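Local coordinates for uncharacterized protein (Bacteroides cellulosilyticus, PDB 5JVK) that probably hydrolyses O-glycosidic bonds, as a family 39 glycoside hydrolase of a gut symbiont, at residues V16-T20 against R123-M127; E67-Y71 against P401-Q406; Q406-V410 against D470-C474. One frame throughout, in Å; residues are numbered along the deposited sequence.

Contact 1 of 3, residues V16-T20 against R123-M127; sequences VLVST and RLIRM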
loop_
_atom_site.group_PDB
_atom_site.type_symbol
_atom_site.label_atom_id
_atom_site.label_comp_id
_atom_site.label_asym_id
_atom_site.label_seq_id
_atom_site.Cartn_x
_atom_site.Cartn_y
_atom_site.Cartn_z
ATOM N N VAL A 16 -0.848 12.454 -16.166
ATOM C CA VAL A 16 -0.882 12.485 -14.710
ATOM C C VAL A 16 -2.207 13.120 -14.266
ATOM O O VAL A 16 -2.391 14.332 -14.401
ATOM C CB VAL A 16 0.319 13.285 -14.153
ATOM C CG1 VAL A 16 0.275 13.363 -12.631
ATOM C CG2 VAL A 16 1.632 12.667 -14.626
ATOM N N LEU A 17 -3.118 12.296 -13.741
ATOM C CA LEU A 17 -4.424 12.760 -13.235
ATOM C C LEU A 17 -4.431 12.947 -11.703
ATOM O O LEU A 17 -5.471 12.811 -11.052
ATOM C CB LEU A 17 -5.530 11.788 -13.683
ATOM C CG LEU A 17 -5.762 11.693 -15.199
ATOM C CD1 LEU A 17 -6.567 10.454 -15.561
ATOM C CD2 LEU A 17 -6.448 12.943 -15.737
ATOM N N VAL A 18 -3.265 13.274 -11.142
ATOM C CA VAL A 18 -3.096 13.548 -9.716
ATOM C C VAL A 18 -2.268 14.819 -9.580
ATOM O O VAL A 18 -1.292 14.994 -10.306
ATOM C CB VAL A 18 -2.355 12.393 -9.015
ATOM C CG1 VAL A 18 -2.101 12.715 -7.547
ATOM C CG2 VAL A 18 -3.140 11.096 -9.160
ATOM N N SER A 19 -2.638 15.686 -8.641
ATOM C CA SER A 19 -1.910 16.937 -8.420
ATOM C C SER A 19 -1.930 17.333 -6.944
ATOM O O SER A 19 -2.987 17.315 -6.311
ATOM C CB SER A 19 -2.517 18.046 -9.290
ATOM O OG SER A 19 -1.816 19.271 -9.157
ATOM N N THR A 20 -0.764 17.691 -6.405
ATOM C CA THR A 20 -0.656 18.123 -5.008
ATOM C C THR A 20 -1.156 19.559 -4.831
ATOM O O THR A 20 -1.015 20.389 -5.737
ATOM C CB THR A 20 0.789 18.032 -4.477
ATOM O OG1 THR A 20 1.647 18.886 -5.241
ATOM C CG2 THR A 20 1.302 16.600 -4.547
ATOM N N ARG A 123 6.228 8.762 -9.768
ATOM C CA ARG A 123 5.709 10.079 -9.387
ATOM C C ARG A 123 4.315 9.934 -8.762
ATOM O O ARG A 123 3.995 10.612 -7.783
ATOM C CB ARG A 123 5.664 11.004 -10.607
ATOM C CG ARG A 123 5.331 12.462 -10.317
ATOM C CD ARG A 123 5.482 13.300 -11.584
ATOM N NE ARG A 123 4.543 14.426 -11.633
ATOM C CZ ARG A 123 4.237 15.129 -12.730
ATOM N NH1 ARG A 123 4.790 14.852 -13.914
ATOM N NH2 ARG A 123 3.360 16.130 -12.645
ATOM N N LEU A 124 3.498 9.045 -9.330
ATOM C CA LEU A 124 2.167 8.749 -8.793
ATOM C C LEU A 124 2.232 7.988 -7.463
ATOM O O LEU A 124 1.399 8.213 -6.586
ATOM C CB LEU A 124 1.328 7.974 -9.817
ATOM C CG LEU A 124 0.960 8.750 -11.088
ATOM C CD1 LEU A 124 0.621 7.816 -12.237
ATOM C CD2 LEU A 124 -0.196 9.700 -10.827
ATOM N N ILE A 125 3.213 7.094 -7.320
ATOM C CA ILE A 125 3.464 6.402 -6.049
ATOM C C ILE A 125 3.887 7.393 -4.960
ATOM O O ILE A 125 3.438 7.277 -3.817
ATOM C CB ILE A 125 4.521 5.271 -6.194
ATOM C CG1 ILE A 125 3.964 4.128 -7.053
ATOM C CG2 ILE A 125 4.935 4.719 -4.827
ATOM C CD1 ILE A 125 5.019 3.236 -7.678
ATOM N N ARG A 126 4.745 8.350 -5.320
ATOM C CA ARG A 126 5.225 9.382 -4.385
ATOM C C ARG A 126 4.091 10.241 -3.819
ATOM O O ARG A 126 4.032 10.471 -2.610
ATOM C CB ARG A 126 6.278 10.282 -5.057
ATOM C CG ARG A 126 6.692 11.527 -4.272
ATOM C CD ARG A 126 7.283 11.198 -2.910
ATOM N NE ARG A 126 7.604 12.413 -2.157
ATOM C CZ ARG A 126 6.718 13.196 -1.532
ATOM N NH1 ARG A 126 5.412 12.916 -1.539
ATOM N NH2 ARG A 126 7.145 14.276 -0.880
ATOM N N MET A 127 3.204 10.710 -4.693
ATOM C CA MET A 127 2.093 11.577 -4.280
ATOM C C MET A 127 1.017 10.853 -3.451
ATOM O O MET A 127 0.201 11.506 -2.799
ATOM C CB MET A 127 1.464 12.264 -5.503
ATOM C CG MET A 127 2.372 13.292 -6.159
ATOM S SD MET A 127 1.582 14.197 -7.509
ATOM C CE MET A 127 1.446 12.913 -8.751
HETATM O O HOH W 1 1.049 16.572 -10.604
#
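Strand 18-20 runs past residues 123-127 of helix 118-127 at 50° between their directions, the two short axes coming within 9.3 Å, with Val18 set against Leu124 and Thr20 against Met127. Val16, Val18 and Thr20 turn their side chains to the helix. Val18 meets two of its residues at once, CG2 lying 3.7 Å from Leu124 CD2 and CG1 3.8 Å from Met127 CE, the methionine methyl approaching tip to tip. The bend of Met127 at its last torsion (chi3 -70°) swings CE back toward the valines, while SD lies 3.8 Å from Thr20 CG2, whose side chain crosses the methionine at about a right angle. Val16 divides its branches: CG1 touches both Leu124 CD2 and Met127 CE, each at 4.1 Å, and CG2 sits over one face of the Arg123 guanidinium, displaced toward its rim, 3.9 Å from NH1. A water completes the exposed edge, accepting from Arg123 NH2 and donating to Val18 O. Tyr405 of helix 403-415 also packs on Val18 and Met127. The result is a largely apolar seam joining an edge strand of the N-terminal beta-sheet domain to the first helix after barrel strand 106-109 of the (beta/alpha)8 barrel.

Contact 2 of 3, residues E67-Y71 against P401-Q406; sequences ELGYY and PKPSYQ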
loop_
_atom_site.group_PDB
_atom_site.type_symbol
_atom_site.label_atom_id
_atom_site.label_comp_id
_atom_site.label_asym_id
_atom_site.label_seq_id
_atom_site.Cartn_x
_atom_site.Cartn_y
_atom_site.Cartn_z
ATOM N N GLU A 67 -10.132 23.920 -3.199
ATOM C CA GLU A 67 -10.146 22.953 -2.092
ATOM C C GLU A 67 -9.657 21.583 -2.548
ATOM O O GLU A 67 -9.823 21.208 -3.707
ATOM C CB GLU A 67 -11.559 22.803 -1.526
ATOM C CG GLU A 67 -12.077 23.994 -0.738
ATOM C CD GLU A 67 -13.459 23.743 -0.149
ATOM O OE1 GLU A 67 -13.687 22.645 0.408
ATOM O OE2 GLU A 67 -14.325 24.641 -0.237
ATOM N N LEU A 68 -9.077 20.832 -1.614
ATOM C CA LEU A 68 -8.646 19.456 -1.871
ATOM C C LEU A 68 -9.848 18.533 -2.073
ATOM O O LEU A 68 -10.960 18.818 -1.605
ATOM C CB LEU A 68 -7.793 18.923 -0.710
ATOM C CG LEU A 68 -6.476 19.636 -0.399
ATOM C CD1 LEU A 68 -5.799 18.984 0.794
ATOM C CD2 LEU A 68 -5.556 19.628 -1.609
ATOM N N GLY A 69 -9.614 17.429 -2.776
ATOM C CA GLY A 69 -10.638 16.421 -2.967
ATOM C C GLY A 69 -10.365 15.428 -4.073
ATOM O O GLY A 69 -9.437 15.590 -4.861
ATOM N N TYR A 70 -11.188 14.385 -4.086
ATOM C CA TYR A 70 -11.291 13.423 -5.170
ATOM C C TYR A 70 -12.411 13.918 -6.076
ATOM O O TYR A 70 -13.561 14.026 -5.636
ATOM C CB TYR A 70 -11.638 12.040 -4.608
ATOM C CG TYR A 70 -11.666 10.940 -5.642
ATOM C CD1 TYR A 70 -10.481 10.436 -6.174
ATOM C CD2 TYR A 70 -12.875 10.397 -6.084
ATOM C CE1 TYR A 70 -10.493 9.426 -7.122
ATOM C CE2 TYR A 70 -12.896 9.385 -7.036
ATOM C CZ TYR A 70 -11.703 8.905 -7.549
ATOM O OH TYR A 70 -11.710 7.911 -8.485
ATOM N N TYR A 71 -12.073 14.225 -7.329
ATOM C CA TYR A 71 -13.012 14.837 -8.270
ATOM C C TYR A 71 -13.334 13.915 -9.436
ATOM O O TYR A 71 -12.491 13.123 -9.858
ATOM C CB TYR A 71 -12.437 16.150 -8.815
ATOM C CG TYR A 71 -12.326 17.241 -7.779
ATOM C CD1 TYR A 71 -13.326 18.206 -7.644
ATOM C CD2 TYR A 71 -11.225 17.313 -6.927
ATOM C CE1 TYR A 71 -13.231 19.211 -6.694
ATOM C CE2 TYR A 71 -11.123 18.313 -5.969
ATOM C CZ TYR A 71 -12.129 19.259 -5.857
ATOM O OH TYR A 71 -12.036 20.249 -4.914
ATOM N N PRO A 401 -7.133 7.726 -11.127
ATOM C CA PRO A 401 -7.163 7.374 -9.704
ATOM C C PRO A 401 -8.545 6.929 -9.230
ATOM O O PRO A 401 -9.555 7.518 -9.624
ATOM C CB PRO A 401 -6.749 8.677 -9.011
ATOM C CG PRO A 401 -7.217 9.745 -9.933
ATOM C CD PRO A 401 -7.056 9.186 -11.322
ATOM N N LYS A 402 -8.568 5.877 -8.415
ATOM C CA LYS A 402 -9.772 5.443 -7.709
ATOM C C LYS A 402 -9.801 6.173 -6.359
ATOM O O LYS A 402 -8.788 6.763 -5.967
ATOM C CB LYS A 402 -9.750 3.925 -7.518
ATOM C CG LYS A 402 -9.786 3.139 -8.826
ATOM C CD LYS A 402 -9.287 1.714 -8.652
ATOM C CE LYS A 402 -10.179 0.915 -7.720
ATOM N NZ LYS A 402 -9.768 -0.512 -7.631
ATOM N N PRO A 403 -10.953 6.159 -5.648
ATOM C CA PRO A 403 -11.029 6.809 -4.325
ATOM C C PRO A 403 -9.962 6.366 -3.311
ATOM O O PRO A 403 -9.546 7.172 -2.478
ATOM C CB PRO A 403 -12.422 6.418 -3.828
ATOM C CG PRO A 403 -13.221 6.265 -5.070
ATOM C CD PRO A 403 -12.279 5.672 -6.080
ATOM N N SER A 404 -9.532 5.105 -3.390
ATOM C CA SER A 404 -8.496 4.567 -2.508
ATOM C C SER A 404 -7.155 5.291 -2.617
ATOM O O SER A 404 -6.407 5.359 -1.635
ATOM C CB SER A 404 -8.307 3.069 -2.755
ATOM O OG SER A 404 -8.010 2.812 -4.113
ATOM N N TYR A 405 -6.853 5.824 -3.801
ATOM C CA TYR A 405 -5.668 6.655 -3.991
ATOM C C TYR A 405 -5.733 7.910 -3.123
ATOM O O TYR A 405 -4.772 8.239 -2.428
ATOM C CB TYR A 405 -5.502 7.056 -5.460
ATOM C CG TYR A 405 -4.212 7.790 -5.714
ATOM C CD1 TYR A 405 -4.110 9.164 -5.480
ATOM C CD2 TYR A 405 -3.082 7.113 -6.159
ATOM C CE1 TYR A 405 -2.921 9.839 -5.691
ATOM C CE2 TYR A 405 -1.889 7.783 -6.380
ATOM C CZ TYR A 405 -1.814 9.146 -6.141
ATOM O OH TYR A 405 -0.635 9.808 -6.353
ATOM N N GLN A 406 -6.864 8.610 -3.195
ATOM C CA GLN A 406 -7.097 9.821 -2.406
ATOM C C GLN A 406 -6.968 9.522 -0.913
ATOM O O GLN A 406 -6.314 10.267 -0.183
ATOM C CB GLN A 406 -8.492 10.390 -2.694
ATOM C CG GLN A 406 -8.755 11.774 -2.107
ATOM C CD GLN A 406 -8.182 12.911 -2.939
ATOM O OE1 GLN A 406 -7.924 12.765 -4.133
ATOM N NE2 GLN A 406 -7.994 14.063 -2.302
#
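Tyr70 reaches from strand 69-78 into the turn that opens helix 403-415, and its hydroxyl donates a hydrogen bond to Pro401 O, modelled as very short at 2.5 Å. With CG placed opposite the backbone N (chi1 -176°), the ring extends away from its strand and lies under the first turn of the helix. Pro403 covers one face: its CA stands 3.9 Å from the ring centroid and only 13° off the normal, a CH-pi contact over the centre, and its CD lies 3.6 Å from Tyr70 CZ. Pro401 O comes to the ring edge near its plane, while Pro401 CB adds a more distant apolar contact to Tyr70 CE1 at 4.3 Å. One face, an edge and the hydroxyl are thus engaged, which should restrict rotation of the ring. Gln406 belongs to the same packed side: bent at chi2, it lays its amide beside the Gly69 peptide, with NE2 3.3 Å from Gly69 C, and its plane is turned 66° from the Tyr70 ring; the amide nitrogen is gripped by Gln472 O and Val93 O.

Toward Leu68 and Glu67 the fit is looser. Both are partly exposed and stay clear of the helix, and Glu67 instead takes the Tyr71 hydroxyl on its carbonyl, Tyr71 OH to Glu67 O being 2.7 Å, and forms a salt bridge with Arg44. Strand 69-78 is flanked in its sheet by strands 37-44 and 83-94; Tyr70 links this sheet to the start of helix 403-415, and Pro403 also packs on Asp350 and Ala354 of helix 350-366.

Contact 3 of 3, residues Q406-V410 against D470-C474; sequences QAAAV and DWQGC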
loop_
_atom_site.group_PDB
_atom_site.type_symbol
_atom_site.label_atom_id
_atom_site.label_comp_id
_atom_site.label_asym_id
_atom_site.label_seq_id
_atom_site.Cartn_x
_atom_site.Cartn_y
_atom_site.Cartn_z
ATOM N N GLN A 406 -6.864 8.610 -3.195
ATOM C CA GLN A 406 -7.097 9.821 -2.406
ATOM C C GLN A 406 -6.968 9.522 -0.913
ATOM O O GLN A 406 -6.314 10.267 -0.183
ATOM C CB GLN A 406 -8.492 10.390 -2.694
ATOM C CG GLN A 406 -8.755 11.774 -2.107
ATOM C CD GLN A 406 -8.182 12.911 -2.939
ATOM O OE1 GLN A 406 -7.924 12.765 -4.133
ATOM N NE2 GLN A 406 -7.994 14.063 -2.302
ATOM N N ALA A 407 -7.601 8.436 -0.476
ATOM C CA ALA A 407 -7.546 8.005 0.926
ATOM C C ALA A 407 -6.124 7.713 1.403
ATOM O O ALA A 407 -5.784 8.028 2.539
ATOM C CB ALA A 407 -8.432 6.786 1.140
ATOM N N ALA A 408 -5.307 7.120 0.532
ATOM C CA ALA A 408 -3.899 6.832 0.834
ATOM C C ALA A 408 -3.063 8.103 1.020
ATOM O O ALA A 408 -2.290 8.211 1.973
ATOM C CB ALA A 408 -3.290 5.963 -0.258
ATOM N N ALA A 409 -3.217 9.054 0.104
ATOM C CA ALA A 409 -2.497 10.328 0.178
ATOM C C ALA A 409 -2.870 11.117 1.431
ATOM O O ALA A 409 -1.994 11.666 2.111
ATOM C CB ALA A 409 -2.760 11.162 -1.068
ATOM N N VAL A 410 -4.165 11.155 1.740
ATOM C CA VAL A 410 -4.661 11.909 2.890
ATOM C C VAL A 410 -4.219 11.251 4.204
ATOM O O VAL A 410 -3.700 11.941 5.087
ATOM C CB VAL A 410 -6.197 12.096 2.838
ATOM C CG1 VAL A 410 -6.721 12.746 4.116
ATOM C CG2 VAL A 410 -6.591 12.932 1.625
ATOM N N ASP A 470 -11.805 15.671 6.557
ATOM C CA ASP A 470 -12.438 14.384 6.207
ATOM C C ASP A 470 -11.427 13.458 5.499
ATOM O O ASP A 470 -10.260 13.816 5.341
ATOM C CB ASP A 470 -13.731 14.603 5.391
ATOM C CG ASP A 470 -13.481 15.073 3.957
ATOM O OD1 ASP A 470 -12.327 15.392 3.597
ATOM O OD2 ASP A 470 -14.457 15.127 3.179
ATOM N N TRP A 471 -11.885 12.283 5.065
ATOM C CA TRP A 471 -11.041 11.295 4.351
ATOM C C TRP A 471 -10.348 11.816 3.083
ATOM O O TRP A 471 -9.398 11.204 2.588
ATOM C CB TRP A 471 -11.893 10.085 3.952
ATOM C CG TRP A 471 -12.812 10.365 2.789
ATOM C CD1 TRP A 471 -14.019 10.994 2.830
ATOM C CD2 TRP A 471 -12.575 10.043 1.412
ATOM N NE1 TRP A 471 -14.553 11.078 1.567
ATOM C CE2 TRP A 471 -13.686 10.505 0.678
ATOM C CE3 TRP A 471 -11.528 9.412 0.730
ATOM C CZ2 TRP A 471 -13.786 10.348 -0.708
ATOM C CZ3 TRP A 471 -11.629 9.257 -0.648
ATOM C CH2 TRP A 471 -12.751 9.724 -1.352
ATOM N N GLN A 472 -10.847 12.943 2.587
ATOM C CA GLN A 472 -10.604 13.472 1.256
ATOM C C GLN A 472 -9.594 14.625 1.248
ATOM O O GLN A 472 -9.121 15.026 0.178
ATOM C CB GLN A 472 -11.946 14.011 0.764
ATOM C CG GLN A 472 -12.291 13.734 -0.671
ATOM C CD GLN A 472 -13.687 14.225 -1.015
ATOM O OE1 GLN A 472 -14.413 14.739 -0.166
ATOM N NE2 GLN A 472 -14.074 14.048 -2.254
ATOM N N GLY A 473 -9.285 15.164 2.432
ATOM C CA GLY A 473 -8.526 16.404 2.570
ATOM C C GLY A 473 -9.390 17.649 2.712
ATOM O O GLY A 473 -8.871 18.724 3.016
ATOM N N CYS A 474 -10.700 17.512 2.501
ATOM C CA CYS A 474 -11.632 18.637 2.571
ATOM C C CYS A 474 -11.799 19.092 4.019
ATOM O O CYS A 474 -12.015 18.269 4.905
ATOM C CB CYS A 474 -12.993 18.255 1.962
ATOM S SG CYS A 474 -14.370 19.355 2.378
HETATM O O HOH W 2 -8.105 9.150 4.391
#
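Gln406 donates from NE2 to Gln472 O, a 2.9 Å hydrogen bond that joins helix 403-415 to a type I beta turn running from Asp470 to Gly473, in the connection between strands 466-469 and 475-476 of the C-terminal antiparallel sheet. The bond is moderately bent, with an N-H...O angle of 152°; the acceptor lies close to the amide plane of Gln406, while the donor is tilted 26° from the carbonyl plane of Gln472. One helical turn on, Val410 packs its branched end against the turn backbone: CB is 3.3 Å from Trp471 O, and CG2 approaches the peptide between Gln472 and Gly473.

Trp471 flanks this pair of contacts. Its side chain crosses that of Gln406 at about a right angle, CZ3 lying 3.9 Å from Gln406 CB, and Ala407 CB meets the indole edge near its plane. CG of Trp471 sits between its own backbone N and carbonyl carbon (chi1 74°), which brings the six-membered ring alongside the helix. A water ties the backbones together by donating to both Ala407 O and Trp471 O.

Further out, Gln472 CG covers one face of the indole toward its rim, and the rings of Tyr45 and Trp471 pack edge-to-face. Gly473 adopts a positive phi, at which a beta carbon would press on the preceding carbonyl. The turn itself is secured by an Asx turn: Asp470 OD1, met from above the carboxylate plane, accepts from Gln472 N at 3.0 Å.

Contacts 2 and 3 have centres about 7 Å apart and share Gln406 on helix 403-415; contact 1 lies about 11 Å from contact 2 and about 14 Å from contact 3. Tyr405 connects contacts 1 and 2, its OH lying 2.6 Å from Leu124 O in a probable hydrogen bond. Contacts 1 and 2 reach the same mixed N-terminal sheet through strands 18-20 and 69-78. Along the chain their segments alternate, whereas contact 3 starts at Gln406, where contact 2 ends. Helix 403-415, which follows the last barrel strand, therefore lies where the N-terminal sheet, the (beta/alpha)8 barrel and the C-terminal sheet meet, and the three contacts together probably help hold both sheets against the barrel.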